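Local coordinates for Rho-related gtp-binding protein RHOD (Homo sapiens, PDB 2J1L), which is a Rho-type small GTP-binding protein of the Ras family, which binds guanine nucleotide, here guanosine-5'-diphosphate, at residues A[175-179]-A[180-184]. Residues are numbered along the deposited sequence; the frame is centred on the assembly and turned at random.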
loop_
_atom_site.group_PDB
_atom_site.type_symbol
_atom_site.label_atom_id
_atom_site.label_comp_id
_atom_site.label_asym_id
_atom_site.label_seq_id
_atom_site.Cartn_x
_atom_site.Cartn_y
_atom_site.Cartn_z
ATOM N N GLU A 175 -10.879 0.462 -9.503
ATOM C CA GLU A 175 -11.293 -0.775 -10.168
ATOM C C GLU A 175 -10.487 -2.001 -9.704
ATOM O O GLU A 175 -11.059 -3.025 -9.347
ATOM C CB GLU A 175 -11.156 -0.645 -11.692
ATOM C CG GLU A 175 -12.074 0.375 -12.378
ATOM C CD GLU A 175 -13.561 0.200 -12.033
ATOM O OE1 GLU A 175 -14.010 0.754 -11.001
ATOM O OE2 GLU A 175 -14.285 -0.470 -12.808
ATOM N N MET A 176 -9.163 -1.894 -9.720
ATOM C CA MET A 176 -8.305 -2.939 -9.158
ATOM C C MET A 176 -8.758 -3.336 -7.761
ATOM O O MET A 176 -8.892 -4.521 -7.457
ATOM C CB MET A 176 -6.865 -2.456 -9.072
ATOM C CG MET A 176 -5.857 -3.492 -8.528
ATOM S SD MET A 176 -5.760 -5.043 -9.470
ATOM C CE MET A 176 -6.004 -4.504 -11.166
ATOM N N ALA A 177 -8.987 -2.340 -6.916
ATOM C CA ALA A 177 -9.429 -2.579 -5.549
ATOM C C ALA A 177 -10.708 -3.413 -5.505
ATOM O O ALA A 177 -10.789 -4.395 -4.745
ATOM C CB ALA A 177 -9.626 -1.249 -4.802
ATOM N N ARG A 178 -11.701 -3.027 -6.305
ATOM C CA ARG A 178 -12.929 -3.805 -6.376
ATOM C C ARG A 178 -12.652 -5.241 -6.822
ATOM O O ARG A 178 -13.174 -6.176 -6.219
ATOM C CB ARG A 178 -13.997 -3.148 -7.277
ATOM C CG ARG A 178 -14.678 -1.960 -6.609
ATOM C CD ARG A 178 -15.989 -1.530 -7.285
ATOM N NE ARG A 178 -15.847 -0.367 -8.186
ATOM C CZ ARG A 178 -15.524 0.884 -7.809
ATOM N NH1 ARG A 178 -15.445 1.852 -8.726
ATOM N NH2 ARG A 178 -15.272 1.185 -6.532
ATOM N N SER A 179 -11.805 -5.431 -7.831
ATOM C CA SER A 179 -11.649 -6.778 -8.384
ATOM C C SER A 179 -10.806 -7.675 -7.487
ATOM O O SER A 179 -10.688 -8.875 -7.725
ATOM C CB SER A 179 -11.131 -6.760 -9.827
ATOM O OG SER A 179 -9.853 -6.193 -9.903
ATOM N N VAL A 180 -10.266 -7.107 -6.427
ATOM C CA VAL A 180 -9.483 -7.875 -5.485
ATOM C C VAL A 180 -10.129 -7.937 -4.082
ATOM O O VAL A 180 -9.549 -8.476 -3.130
ATOM C CB VAL A 180 -8.057 -7.303 -5.473
ATOM C CG1 VAL A 180 -7.437 -7.332 -4.084
ATOM C CG2 VAL A 180 -7.221 -8.042 -6.484
ATOM N N GLY A 181 -11.353 -7.425 -3.975
ATOM C CA GLY A 181 -12.098 -7.437 -2.718
ATOM C C GLY A 181 -11.486 -6.560 -1.642
ATOM O O GLY A 181 -11.662 -6.824 -0.454
ATOM N N ALA A 182 -10.768 -5.514 -2.041
ATOM C CA ALA A 182 -10.140 -4.608 -1.054
ATOM C C ALA A 182 -11.184 -3.715 -0.408
ATOM O O ALA A 182 -12.147 -3.303 -1.052
ATOM C CB ALA A 182 -9.093 -3.757 -1.689
ATOM N N VAL A 183 -10.979 -3.398 0.863
ATOM C CA VAL A 183 -11.865 -2.479 1.573
ATOM C C VAL A 183 -11.693 -1.013 1.134
ATOM O O VAL A 183 -12.575 -0.195 1.358
ATOM C CB VAL A 183 -11.664 -2.606 3.088
ATOM C CG1 VAL A 183 -12.490 -1.575 3.828
ATOM C CG2 VAL A 183 -12.040 -4.005 3.535
ATOM N N ALA A 184 -10.567 -0.681 0.508
ATOM C CA ALA A 184 -10.348 0.675 0.009
ATOM C C ALA A 184 -9.164 0.755 -0.947
ATOM O O ALA A 184 -8.325 -0.152 -1.021
ATOM C CB ALA A 184 -10.120 1.619 1.172
#
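Ala177 O takes the amides of both Val180 and Ala182 where the C-terminal end of helix 170-179 is formed as a Schellman motif, with Gly181 at its C-prime position. The outer bond of the motif, from Ala182 N to Ala177 O, measures 2.9 Å and is nearly straight at 159°, its donor only moderately tilted from the carbonyl plane, whereas Val180 N stands well above that plane, on the opposite face, at 3.2 Å from Ala177 O. The inner bond runs from Gly181 N to Arg178 O (3.1 Å), the donor again above the carbonyl plane. Gly181 makes the turn with a positive phi of 67°, which favours glycine. The turn brings the methyl groups of Ala177 and Ala182 together, CB to CB at 4.0 Å, and the methyl of Ala182 also lies against Ala177 O. Toward the helix end, Ser179 folds its hydroxyl back between its own N and carbonyl carbon (chi1 63°), from where OG donates to Met176 O at 3.1 Å. Glu175 and Arg178 form a salt bridge, OE1 to NH1 2.9 Å, though its hydrogen bond is bent and weak. Met176 and Val180 meet loosely through SD and CG2, and both reach helix 118-135, Met176 touching Phe121 and Phe125, Val180 touching Tyr129. Ala182 packs on Ile141 and Val143, while backbone hydrogen bonds pair Val183 with Ile141 and Ala184 with Val143, leading into edge strand 184-187, parallel to strand 141-146.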